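Local atomic coordinates of metazoan TIR-STING fusion (Crassostrea gigas, PDB entry 6WT6), a protein that joins a TIR domain to a STING ligand-binding domain in one chain, as a metazoan member of the STING family. Residues 308-313 with 327-332; 225-228 with 232-235; 288-293 with 300-305; 177-182 with 280-285. All blocks are in the same frame, centred on the assembly; numbering follows the deposited sequence.

Interaction 1: 308-313 with 327-332; sequences RFYLTL and CKIVFY
Tyr310 and Leu313, on one side of helix 299-319, pack against Ile329 of strand 327-332. The contact is apolar and buried, and no hydrogen bond crosses it. The side chains of Tyr310 and Ile329 pass each other in opposite directions. The CG2 branch of the isoleucine is at the ring edge and near its plane, with Ile329 CG2 3.4 Å from Tyr310 CE1. Ile329 CB lies in that plane too, 3.8 Å from Tyr310 CE1. The ring stands out from the helix because CG is anti to the backbone N (chi1 179°). Its hydroxyl is then carried to the second subunit, where Tyr310 OH is hydrogen-bonded to Asp79 OD1 of that chain.

The longer arm of Ile329 points another way. CG1 is anti to the carbonyl carbon (chi1 -53°), which takes CD1 toward the next helical turn. There Ile329 CD1 meets Leu313 CD2 at 3.8 Å, with the two side chains at a slant. One isoleucine thus fills the space between two residues three apart on the helix.

From the same helical segment, Phe309 and Thr312 touch helix 176-204. Strand 327-332 is one of the two outermost strands of its sheet within the chain and pairs in parallel with strand 212-221. This is helix-on-sheet packing at the sheet margin of the alpha/beta STING ligand-binding domain.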
loop_
_atom_site.group_PDB
_atom_site.type_symbol
_atom_site.label_atom_id
_atom_site.label_comp_id
_atom_site.label_asym_id
_atom_site.label_seq_id
_atom_site.Cartn_x
_atom_site.Cartn_y
_atom_site.Cartn_z
ATOM N N ARG A 308 8.184 4.858 6.301
ATOM C CA ARG A 308 6.865 4.387 6.702
ATOM C C ARG A 308 6.734 2.890 6.464
ATOM O O ARG A 308 6.235 2.158 7.327
ATOM C CB ARG A 308 5.777 5.149 5.947
ATOM C CG ARG A 308 5.545 6.560 6.435
ATOM C CD ARG A 308 4.668 7.308 5.457
ATOM N NE ARG A 308 4.274 8.616 5.965
ATOM C CZ ARG A 308 3.625 9.526 5.250
ATOM N NH1 ARG A 308 3.301 9.271 3.988
ATOM N NH2 ARG A 308 3.303 10.690 5.796
ATOM N N PHE A 309 7.179 2.420 5.294
ATOM C CA PHE A 309 7.210 0.986 5.033
ATOM C C PHE A 309 8.053 0.264 6.075
ATOM O O PHE A 309 7.636 -0.759 6.633
ATOM C CB PHE A 309 7.751 0.717 3.627
ATOM C CG PHE A 309 8.215 -0.706 3.419
ATOM C CD1 PHE A 309 7.296 -1.750 3.326
ATOM C CD2 PHE A 309 9.563 -1.003 3.322
ATOM C CE1 PHE A 309 7.723 -3.055 3.130
ATOM C CE2 PHE A 309 9.994 -2.306 3.131
ATOM C CZ PHE A 309 9.071 -3.335 3.037
ATOM N N TYR A 310 9.249 0.791 6.344
ATOM C CA TYR A 310 10.148 0.194 7.324
ATOM C C TYR A 310 9.488 0.106 8.694
ATOM O O TYR A 310 9.570 -0.924 9.372
ATOM C CB TYR A 310 11.436 1.022 7.376
ATOM C CG TYR A 310 12.480 0.573 8.368
ATOM C CD1 TYR A 310 13.085 -0.671 8.259
ATOM C CD2 TYR A 310 12.892 1.413 9.391
ATOM C CE1 TYR A 310 14.049 -1.071 9.160
ATOM C CE2 TYR A 310 13.855 1.022 10.294
ATOM C CZ TYR A 310 14.431 -0.220 10.173
ATOM O OH TYR A 310 15.391 -0.615 11.074
ATOM N N LEU A 311 8.802 1.172 9.103
ATOM C CA LEU A 311 8.131 1.186 10.395
ATOM C C LEU A 311 6.941 0.230 10.424
ATOM O O LEU A 311 6.724 -0.472 11.420
ATOM C CB LEU A 311 7.689 2.612 10.714
ATOM C CG LEU A 311 6.858 2.878 11.964
ATOM C CD1 LEU A 311 7.553 2.322 13.195
ATOM C CD2 LEU A 311 6.626 4.377 12.103
ATOM N N THR A 312 6.156 0.189 9.344
ATOM C CA THR A 312 4.972 -0.664 9.332
ATOM C C THR A 312 5.356 -2.139 9.331
ATOM O O THR A 312 4.727 -2.952 10.019
ATOM C CB THR A 312 4.098 -0.340 8.121
ATOM O OG1 THR A 312 3.792 1.059 8.109
ATOM C CG2 THR A 312 2.800 -1.134 8.183
ATOM N N LEU A 313 6.386 -2.502 8.565
ATOM C CA LEU A 313 6.849 -3.885 8.562
ATOM C C LEU A 313 7.321 -4.305 9.951
ATOM O O LEU A 313 7.067 -5.434 10.386
ATOM C CB LEU A 313 7.965 -4.059 7.529
ATOM C CG LEU A 313 8.486 -5.478 7.282
ATOM C CD1 LEU A 313 7.368 -6.412 6.813
ATOM C CD2 LEU A 313 9.628 -5.465 6.275
ATOM N N CYS A 327 14.165 -12.246 11.838
ATOM C CA CYS A 327 14.890 -11.556 10.788
ATOM C C CYS A 327 15.469 -10.266 11.349
ATOM O O CYS A 327 15.035 -9.764 12.388
ATOM C CB CYS A 327 13.989 -11.274 9.578
ATOM S SG CYS A 327 12.812 -9.939 9.813
ATOM N N LYS A 328 16.476 -9.742 10.654
ATOM C CA LYS A 328 17.092 -8.471 11.014
ATOM C C LYS A 328 17.150 -7.595 9.774
ATOM O O LYS A 328 17.835 -7.933 8.804
ATOM C CB LYS A 328 18.490 -8.673 11.602
ATOM C CG LYS A 328 19.162 -7.376 12.028
ATOM C CD LYS A 328 18.291 -6.613 13.011
ATOM C CE LYS A 328 18.994 -5.377 13.541
ATOM N NZ LYS A 328 19.363 -4.449 12.443
ATOM N N ILE A 329 16.428 -6.482 9.799
ATOM C CA ILE A 329 16.444 -5.537 8.689
ATOM C C ILE A 329 17.697 -4.675 8.808
ATOM O O ILE A 329 17.945 -4.063 9.854
ATOM C CB ILE A 329 15.174 -4.677 8.669
ATOM C CG1 ILE A 329 13.927 -5.566 8.692
ATOM C CG2 ILE A 329 15.161 -3.794 7.434
ATOM C CD1 ILE A 329 12.624 -4.796 8.571
ATOM N N VAL A 330 18.494 -4.637 7.742
ATOM C CA VAL A 330 19.757 -3.903 7.716
ATOM C C VAL A 330 19.561 -2.693 6.810
ATOM O O VAL A 330 19.679 -2.794 5.582
ATOM C CB VAL A 330 20.919 -4.778 7.228
ATOM C CG1 VAL A 330 22.234 -3.983 7.224
ATOM C CG2 VAL A 330 21.040 -6.045 8.074
ATOM N N PHE A 331 19.264 -1.540 7.403
ATOM C CA PHE A 331 19.200 -0.294 6.652
ATOM C C PHE A 331 20.589 0.336 6.603
ATOM O O PHE A 331 21.287 0.398 7.623
ATOM C CB PHE A 331 18.195 0.668 7.284
ATOM C CG PHE A 331 18.024 1.953 6.522
ATOM C CD1 PHE A 331 17.063 2.065 5.531
ATOM C CD2 PHE A 331 18.826 3.053 6.798
ATOM C CE1 PHE A 331 16.904 3.249 4.830
ATOM C CE2 PHE A 331 18.673 4.237 6.101
ATOM C CZ PHE A 331 17.712 4.335 5.118
ATOM N N TYR A 332 20.983 0.813 5.423
ATOM C CA TYR A 332 22.316 1.371 5.258
ATOM C C TYR A 332 22.319 2.344 4.092
ATOM O O TYR A 332 21.527 2.212 3.154
ATOM C CB TYR A 332 23.356 0.269 5.029
ATOM C CG TYR A 332 23.125 -0.538 3.768
ATOM C CD1 TYR A 332 22.243 -1.619 3.757
ATOM C CD2 TYR A 332 23.794 -0.226 2.588
ATOM C CE1 TYR A 332 22.030 -2.359 2.605
ATOM C CE2 TYR A 332 23.584 -0.955 1.432
ATOM C CZ TYR A 332 22.705 -2.022 1.444
ATOM O OH TYR A 332 22.501 -2.750 0.294
#

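Interaction 2: 225-228 with 232-235; sequences RCRD and DESS
Arg227 meets Asp232 and Glu233 across a short turn at the protein surface. The ionic part is a salt bridge, with Arg227 NH1 3.6 Å from Glu233 OE2. The carboxylate lies at the guanidinium edge, and Glu233 CD is in the guanidinium plane. The two planes are 86° apart, so the groups do not pair side by side. The arginine chain bends at chi3 (76°), which sets one guanidinium face against Asp232 and its edge toward Glu233.

A polar contact without a hydrogen bond comes next. The backbone oxygen Asp232 O lies over one face of the guanidinium, 3.3 Å from Arg227 CZ. Arg227 NH1 is 3.1 Å from Asp232 O, but the angle is poor for a bond. The oxygen is close to the charged plane and probably gains from its positive charge. Alongside it, Asp232 CB is 3.8 Å from Arg227 NE.

Water makes the third link. It accepts from Asp228 N at 3.0 Å and donates weakly to Asp232 OD2 at 3.3 Å. Asp232 OD2 also takes a weak hydrogen bond from Ser229 N, within the turn.

Both segments belong to the loop between strands 212-221 and 238-243. Arg227 and Glu233 rest on Tyr279 at the end of strand 272-279. Glu233 also touches Met342, and Ser234 touches Pro343, both on helix 341-356.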
loop_
_atom_site.group_PDB
_atom_site.type_symbol
_atom_site.label_atom_id
_atom_site.label_comp_id
_atom_site.label_asym_id
_atom_site.label_seq_id
_atom_site.Cartn_x
_atom_site.Cartn_y
_atom_site.Cartn_z
ATOM N N ARG A 225 17.622 0.894 -4.346
ATOM C CA ARG A 225 18.123 0.108 -5.466
ATOM C C ARG A 225 18.537 -1.269 -4.973
ATOM O O ARG A 225 19.443 -1.395 -4.145
ATOM C CB ARG A 225 19.310 0.802 -6.126
ATOM C CG ARG A 225 18.949 1.954 -7.022
ATOM C CD ARG A 225 20.192 2.616 -7.599
ATOM N NE ARG A 225 21.090 3.102 -6.555
ATOM C CZ ARG A 225 22.315 3.566 -6.783
ATOM N NH1 ARG A 225 22.788 3.611 -8.022
ATOM N NH2 ARG A 225 23.068 3.984 -5.773
ATOM N N CYS A 226 17.880 -2.301 -5.483
ATOM C CA CYS A 226 18.244 -3.673 -5.176
ATOM C C CYS A 226 19.096 -4.237 -6.303
ATOM O O CYS A 226 18.803 -4.030 -7.484
ATOM C CB CYS A 226 17.001 -4.539 -4.966
ATOM S SG CYS A 226 15.923 -3.957 -3.632
ATOM N N ARG A 227 20.156 -4.939 -5.928
ATOM C CA ARG A 227 21.028 -5.621 -6.866
ATOM C C ARG A 227 20.652 -7.098 -6.933
ATOM O O ARG A 227 19.890 -7.605 -6.108
ATOM C CB ARG A 227 22.492 -5.427 -6.451
ATOM C CG ARG A 227 22.829 -3.959 -6.174
ATOM C CD ARG A 227 24.292 -3.725 -5.877
ATOM N NE ARG A 227 25.095 -3.775 -7.092
ATOM C CZ ARG A 227 26.369 -3.408 -7.160
ATOM N NH1 ARG A 227 26.993 -2.955 -6.080
ATOM N NH2 ARG A 227 27.020 -3.493 -8.312
ATOM N N ASP A 228 21.175 -7.787 -7.953
ATOM C CA ASP A 228 20.830 -9.194 -8.131
ATOM C C ASP A 228 21.288 -10.036 -6.949
ATOM O O ASP A 228 20.633 -11.023 -6.598
ATOM C CB ASP A 228 21.435 -9.733 -9.429
ATOM C CG ASP A 228 20.624 -9.357 -10.656
ATOM O OD1 ASP A 228 19.376 -9.299 -10.564
ATOM O OD2 ASP A 228 21.239 -9.122 -11.717
ATOM N N ASP A 232 27.149 -8.641 -4.850
ATOM C CA ASP A 232 27.564 -7.676 -5.861
ATOM C C ASP A 232 28.100 -6.387 -5.257
ATOM O O ASP A 232 28.609 -5.541 -6.000
ATOM C CB ASP A 232 26.399 -7.353 -6.798
ATOM C CG ASP A 232 26.029 -8.521 -7.685
ATOM O OD1 ASP A 232 26.918 -9.352 -7.957
ATOM O OD2 ASP A 232 24.856 -8.609 -8.109
ATOM N N GLU A 233 27.987 -6.211 -3.940
ATOM C CA GLU A 233 28.507 -5.017 -3.287
ATOM C C GLU A 233 29.989 -5.123 -2.965
ATOM O O GLU A 233 30.641 -4.091 -2.767
ATOM C CB GLU A 233 27.735 -4.736 -1.996
ATOM C CG GLU A 233 26.446 -3.965 -2.197
ATOM C CD GLU A 233 26.680 -2.478 -2.391
ATOM O OE1 GLU A 233 27.759 -1.985 -2.002
ATOM O OE2 GLU A 233 25.781 -1.805 -2.934
ATOM N N SER A 234 30.533 -6.339 -2.905
ATOM C CA SER A 234 31.945 -6.521 -2.595
ATOM C C SER A 234 32.384 -7.928 -2.969
ATOM O O SER A 234 31.682 -8.900 -2.665
ATOM C CB SER A 234 32.218 -6.254 -1.109
ATOM O OG SER A 234 33.588 -6.440 -0.791
ATOM N N SER A 235 33.543 -8.027 -3.626
ATOM C CA SER A 235 34.112 -9.325 -3.953
ATOM C C SER A 235 34.524 -10.108 -2.713
ATOM O O SER A 235 34.785 -11.313 -2.823
ATOM C CB SER A 235 35.309 -9.139 -4.879
ATOM O OG SER A 235 36.356 -8.446 -4.215
HETATM O O HOH W 1 23.051 -6.567 -9.998
#

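Interaction 3: 288-293 with 300-305; sequences EMEQNA and REKYVQ
Between 288-293 and 300-305 the backbones are nearest at Glu290 and Lys302, whose CA atoms are 6.9 Å apart. The segments lie on two consecutive helices, 284-291 and 299-319, joined by a short loop in the STING ligand-binding domain. Helical backbone angles end after Gln291, and the chain leaves the helix at Asn292.

One pair of charged side chains carries the contact. Lys302 NZ donates a hydrogen bond to Glu290 OE1 at 2.8 Å, and the pair is a salt bridge. The ammonium approaches from above the carboxylate plane, 37° out of it. The aliphatic part of the lysine takes part as well, with Lys302 CE 3.5 Å from Glu290 OE1. Glu290 has CG anti to the backbone N (chi1 173°), and its chain is extended beyond that atom. It spans the gap to the second helix. Lys302 bends at chi3 (74°), which brings its amino group over the carboxylate.

Both charges have further partners. Lys302 NZ is hydrogen-bonded to Ser223 O, in the loop after strand 212-221. Glu290 OE2 is hydrogen-bonded to Thr299 OG1, at the start of the second helix. Gln291 NE2 gives Glu290 OE1 a weak bond from the same helix. The carboxylate is therefore gripped at both oxygens, which should limit its rotation. Close by, Tyr303 packs on Phe103 of the second subunit.

A water completes the bridge: it accepts from Lys302 NZ at 2.8 Å and donates to Glu290 OE2 at 3.3 Å.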
loop_
_atom_site.group_PDB
_atom_site.type_symbol
_atom_site.label_atom_id
_atom_site.label_comp_id
_atom_site.label_asym_id
_atom_site.label_seq_id
_atom_site.Cartn_x
_atom_site.Cartn_y
_atom_site.Cartn_z
ATOM N N GLU A 288 12.094 2.528 -8.819
ATOM C CA GLU A 288 11.553 2.616 -10.169
ATOM C C GLU A 288 10.558 3.765 -10.294
ATOM O O GLU A 288 10.551 4.477 -11.305
ATOM C CB GLU A 288 10.914 1.283 -10.565
ATOM C CG GLU A 288 11.917 0.308 -11.174
ATOM C CD GLU A 288 11.462 -1.137 -11.125
ATOM O OE1 GLU A 288 10.572 -1.466 -10.308
ATOM O OE2 GLU A 288 12.002 -1.950 -11.905
ATOM N N MET A 289 9.737 3.983 -9.264
ATOM C CA MET A 289 8.768 5.077 -9.296
ATOM C C MET A 289 9.464 6.433 -9.323
ATOM O O MET A 289 9.036 7.343 -10.044
ATOM C CB MET A 289 7.826 4.981 -8.090
ATOM C CG MET A 289 6.894 3.770 -8.105
ATOM S SD MET A 289 5.920 3.596 -6.589
ATOM C CE MET A 289 4.841 5.016 -6.704
ATOM N N GLU A 290 10.534 6.592 -8.538
ATOM C CA GLU A 290 11.293 7.839 -8.550
ATOM C C GLU A 290 11.901 8.094 -9.923
ATOM O O GLU A 290 11.818 9.204 -10.459
ATOM C CB GLU A 290 12.388 7.794 -7.481
ATOM C CG GLU A 290 13.351 8.978 -7.517
ATOM C CD GLU A 290 14.648 8.709 -6.768
ATOM O OE1 GLU A 290 15.209 7.602 -6.916
ATOM O OE2 GLU A 290 15.103 9.605 -6.025
ATOM N N GLN A 291 12.506 7.063 -10.516
ATOM C CA GLN A 291 13.148 7.209 -11.816
ATOM C C GLN A 291 12.150 7.432 -12.944
ATOM O O GLN A 291 12.546 7.888 -14.020
ATOM C CB GLN A 291 14.004 5.979 -12.110
ATOM C CG GLN A 291 15.190 5.855 -11.184
ATOM C CD GLN A 291 15.956 7.164 -11.070
ATOM O OE1 GLN A 291 16.538 7.646 -12.046
ATOM N NE2 GLN A 291 15.937 7.759 -9.881
ATOM N N ASN A 292 10.877 7.125 -12.729
ATOM C CA ASN A 292 9.873 7.295 -13.769
ATOM C C ASN A 292 9.372 8.733 -13.759
ATOM O O ASN A 292 8.904 9.226 -12.725
ATOM C CB ASN A 292 8.722 6.316 -13.563
ATOM C CG ASN A 292 7.899 6.117 -14.817
ATOM O OD1 ASN A 292 7.169 7.011 -15.243
ATOM N ND2 ASN A 292 8.010 4.934 -15.415
ATOM N N ALA A 293 9.468 9.407 -14.905
ATOM C CA ALA A 293 9.030 10.795 -14.980
ATOM C C ALA A 293 7.515 10.911 -14.883
ATOM O O ALA A 293 7.004 11.912 -14.369
ATOM C CB ALA A 293 9.536 11.434 -16.273
ATOM N N ARG A 300 12.568 12.973 -1.994
ATOM C CA ARG A 300 12.177 13.172 -0.604
ATOM C C ARG A 300 11.048 12.227 -0.214
ATOM O O ARG A 300 11.062 11.652 0.882
ATOM C CB ARG A 300 11.777 14.627 -0.369
ATOM C CG ARG A 300 11.561 14.958 1.097
ATOM C CD ARG A 300 11.184 16.413 1.292
ATOM N NE ARG A 300 9.930 16.741 0.624
ATOM C CZ ARG A 300 9.525 17.981 0.367
ATOM N NH1 ARG A 300 10.279 19.015 0.717
ATOM N NH2 ARG A 300 8.368 18.186 -0.249
ATOM N N GLU A 301 10.074 12.032 -1.108
ATOM C CA GLU A 301 8.991 11.098 -0.822
ATOM C C GLU A 301 9.480 9.659 -0.848
ATOM O O GLU A 301 8.946 8.814 -0.122
ATOM C CB GLU A 301 7.842 11.277 -1.816
ATOM C CG GLU A 301 7.299 12.683 -1.896
ATOM C CD GLU A 301 7.877 13.447 -3.066
ATOM O OE1 GLU A 301 7.557 13.097 -4.229
ATOM O OE2 GLU A 301 8.666 14.382 -2.812
ATOM N N LYS A 302 10.491 9.359 -1.671
ATOM C CA LYS A 302 11.059 8.016 -1.656
ATOM C C LYS A 302 11.589 7.669 -0.269
ATOM O O LYS A 302 11.399 6.547 0.214
ATOM C CB LYS A 302 12.164 7.893 -2.706
ATOM C CG LYS A 302 12.725 6.483 -2.820
ATOM C CD LYS A 302 13.797 6.354 -3.885
ATOM C CE LYS A 302 15.104 6.991 -3.445
ATOM N NZ LYS A 302 16.204 6.707 -4.413
ATOM N N TYR A 303 12.231 8.630 0.396
ATOM C CA TYR A 303 12.733 8.388 1.745
ATOM C C TYR A 303 11.593 8.284 2.751
ATOM O O TYR A 303 11.605 7.407 3.621
ATOM C CB TYR A 303 13.704 9.496 2.149
ATOM C CG TYR A 303 14.960 9.553 1.308
ATOM C CD1 TYR A 303 15.497 8.401 0.753
ATOM C CD2 TYR A 303 15.607 10.758 1.074
ATOM C CE1 TYR A 303 16.641 8.443 -0.011
ATOM C CE2 TYR A 303 16.758 10.811 0.305
ATOM C CZ TYR A 303 17.268 9.649 -0.234
ATOM O OH TYR A 303 18.410 9.684 -0.997
ATOM N N VAL A 304 10.598 9.168 2.646
ATOM C CA VAL A 304 9.480 9.156 3.588
ATOM C C VAL A 304 8.672 7.872 3.445
ATOM O O VAL A 304 8.366 7.196 4.437
ATOM C CB VAL A 304 8.601 10.404 3.395
ATOM C CG1 VAL A 304 7.283 10.241 4.135
ATOM C CG2 VAL A 304 9.339 11.646 3.873
ATOM N N GLN A 305 8.306 7.525 2.206
ATOM C CA GLN A 305 7.567 6.288 1.955
ATOM C C GLN A 305 8.328 5.072 2.470
ATOM O O GLN A 305 7.737 4.170 3.078
ATOM C CB GLN A 305 7.284 6.135 0.460
ATOM C CG GLN A 305 6.350 7.185 -0.131
ATOM C CD GLN A 305 4.886 6.808 -0.041
ATOM O OE1 GLN A 305 4.507 5.896 0.695
ATOM N NE2 GLN A 305 4.051 7.506 -0.804
HETATM O O HOH W 2 17.787 8.963 -4.261
#

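Interaction 4: 177-182 with 280-285; sequences HGFAWG and IGVIHT
This is a buried CH-pi and apolar contact near the centre of the chain, between Phe179 on helix 176-204 and Val282 and Thr285, around the start of helix 284-291. Val282 CG2 lies over one face of the Phe179 ring, 3.9 Å from the ring centroid and 22° off the ring normal. It is set toward the rim, so its nearest ring atom is Phe179 CD1 at 3.6 Å. This methyl is anti to the backbone N of Val282, while CG1 takes the crowded position between N and the carbonyl carbon (chi1 70°). The two methyls divide the work: CG2 serves Phe179, and CG1 packs on Phe309.

Thr285 meets the far end of the ring. Thr285 CG2 is 3.7 Å from Phe179 CZ, and Thr285 CB is 3.9 Å from the same atom. Val282 and Thr285 are three residues apart, so both face the helix that carries Phe179. No hydrogen bond joins the two segments.

The contact also lies beside the dimer interface. Phe179 packs on Gly178 of the second subunit, and Thr285 packs on Gly182 of that chain. Within its own chain, Phe309 of helix 299-319 touches Phe179, Val282 and Ile283. Ile280, just after strand 272-279, and Ile283 touch Phe220 of strand 212-221. Helices 176-204 and 299-319 thus meet here with the ends of two inner strands, 212-221 and 272-279, and the start of helix 284-291.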
loop_
_atom_site.group_PDB
_atom_site.type_symbol
_atom_site.label_atom_id
_atom_site.label_comp_id
_atom_site.label_asym_id
_atom_site.label_seq_id
_atom_site.Cartn_x
_atom_site.Cartn_y
_atom_site.Cartn_z
ATOM N N HIS A 177 1.502 0.345 3.835
ATOM C CA HIS A 177 0.683 -0.773 4.292
ATOM C C HIS A 177 0.540 -1.844 3.220
ATOM O O HIS A 177 0.597 -3.042 3.525
ATOM C CB HIS A 177 -0.683 -0.264 4.751
ATOM C CG HIS A 177 -0.638 0.446 6.067
ATOM N ND1 HIS A 177 -1.036 -0.146 7.246
ATOM C CD2 HIS A 177 -0.207 1.688 6.394
ATOM C CE1 HIS A 177 -0.869 0.708 8.240
ATOM N NE2 HIS A 177 -0.366 1.827 7.751
ATOM N N GLY A 178 0.357 -1.441 1.964
ATOM C CA GLY A 178 0.291 -2.425 0.896
ATOM C C GLY A 178 1.587 -3.196 0.748
ATOM O O GLY A 178 1.585 -4.425 0.643
ATOM N N PHE A 179 2.717 -2.481 0.747
ATOM C CA PHE A 179 4.019 -3.137 0.675
ATOM C C PHE A 179 4.226 -4.072 1.860
ATOM O O PHE A 179 4.577 -5.245 1.684
ATOM C CB PHE A 179 5.143 -2.094 0.621
ATOM C CG PHE A 179 5.319 -1.437 -0.729
ATOM C CD1 PHE A 179 4.583 -1.848 -1.827
ATOM C CD2 PHE A 179 6.242 -0.416 -0.896
ATOM C CE1 PHE A 179 4.753 -1.238 -3.061
ATOM C CE2 PHE A 179 6.419 0.191 -2.132
ATOM C CZ PHE A 179 5.672 -0.221 -3.213
ATOM N N ALA A 180 4.005 -3.568 3.080
ATOM C CA ALA A 180 4.344 -4.326 4.282
ATOM C C ALA A 180 3.460 -5.561 4.441
ATOM O O ALA A 180 3.965 -6.670 4.651
ATOM C CB ALA A 180 4.238 -3.428 5.517
ATOM N N TRP A 181 2.140 -5.392 4.357
ATOM C CA TRP A 181 1.250 -6.544 4.506
ATOM C C TRP A 181 1.442 -7.545 3.371
ATOM O O TRP A 181 1.395 -8.759 3.593
ATOM C CB TRP A 181 -0.208 -6.089 4.580
ATOM C CG TRP A 181 -0.576 -5.479 5.902
ATOM C CD1 TRP A 181 -0.793 -4.157 6.163
ATOM C CD2 TRP A 181 -0.763 -6.169 7.144
ATOM N NE1 TRP A 181 -1.109 -3.982 7.489
ATOM C CE2 TRP A 181 -1.096 -5.200 8.114
ATOM C CE3 TRP A 181 -0.683 -7.511 7.530
ATOM C CZ2 TRP A 181 -1.348 -5.530 9.445
ATOM C CZ3 TRP A 181 -0.934 -7.836 8.853
ATOM C CH2 TRP A 181 -1.265 -6.850 9.793
ATOM N N GLY A 182 1.679 -7.054 2.150
ATOM C CA GLY A 182 1.936 -7.958 1.038
ATOM C C GLY A 182 3.244 -8.716 1.182
ATOM O O GLY A 182 3.339 -9.887 0.804
ATOM N N ILE A 280 15.384 -6.756 0.517
ATOM C CA ILE A 280 13.932 -6.597 0.573
ATOM C C ILE A 280 13.503 -6.147 -0.821
ATOM O O ILE A 280 13.603 -4.965 -1.160
ATOM C CB ILE A 280 13.502 -5.596 1.649
ATOM C CG1 ILE A 280 14.083 -5.988 3.006
ATOM C CG2 ILE A 280 11.984 -5.511 1.716
ATOM C CD1 ILE A 280 13.651 -5.081 4.139
ATOM N N GLY A 281 13.035 -7.093 -1.641
ATOM C CA GLY A 281 12.843 -6.814 -3.055
ATOM C C GLY A 281 11.776 -5.775 -3.344
ATOM O O GLY A 281 11.834 -5.094 -4.373
ATOM N N VAL A 282 10.800 -5.629 -2.444
ATOM C CA VAL A 282 9.676 -4.738 -2.713
ATOM C C VAL A 282 10.114 -3.274 -2.756
ATOM O O VAL A 282 9.497 -2.459 -3.454
ATOM C CB VAL A 282 8.559 -4.971 -1.674
ATOM C CG1 VAL A 282 8.982 -4.476 -0.296
ATOM C CG2 VAL A 282 7.262 -4.302 -2.120
ATOM N N ILE A 283 11.186 -2.909 -2.045
ATOM C CA ILE A 283 11.584 -1.502 -2.012
ATOM C C ILE A 283 12.080 -1.017 -3.369
ATOM O O ILE A 283 12.044 0.188 -3.638
ATOM C CB ILE A 283 12.650 -1.243 -0.928
ATOM C CG1 ILE A 283 13.997 -1.843 -1.334
ATOM C CG2 ILE A 283 12.185 -1.799 0.411
ATOM C CD1 ILE A 283 15.064 -1.754 -0.252
ATOM N N HIS A 284 12.511 -1.929 -4.246
ATOM C CA HIS A 284 12.981 -1.530 -5.570
ATOM C C HIS A 284 11.897 -0.808 -6.357
ATOM O O HIS A 284 12.205 -0.018 -7.259
ATOM C CB HIS A 284 13.467 -2.755 -6.346
ATOM C CG HIS A 284 14.295 -2.419 -7.546
ATOM N ND1 HIS A 284 15.624 -2.063 -7.453
ATOM C CD2 HIS A 284 13.983 -2.373 -8.863
ATOM C CE1 HIS A 284 16.096 -1.820 -8.663
ATOM N NE2 HIS A 284 15.121 -1.998 -9.537
ATOM N N THR A 285 10.630 -1.073 -6.032
ATOM C CA THR A 285 9.519 -0.391 -6.685
ATOM C C THR A 285 9.598 1.115 -6.476
ATOM O O THR A 285 9.328 1.890 -7.402
ATOM C CB THR A 285 8.197 -0.949 -6.153
ATOM O OG1 THR A 285 8.032 -2.291 -6.623
ATOM C CG2 THR A 285 7.014 -0.102 -6.607
#

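From the N terminus, interaction 4 opens first at 177-182 and closes at 280-285, a loop of almost a hundred residues that holds most of the mixed sheet. Interaction 2 opens and closes within that loop, pinching a short turn between two strands. The two touch, since Cys226 N probably hydrogen-bonds to His284 ND1. Interaction 3 follows and closes the connection between helices 284-291 and 299-319. Interaction 1 comes last and closes the link from helix 299-319 to strand 327-332. No contacts cross. Phe309 ties interaction 1 to interaction 4. Together they join helices 176-204, 284-291 and 299-319 to one sheet.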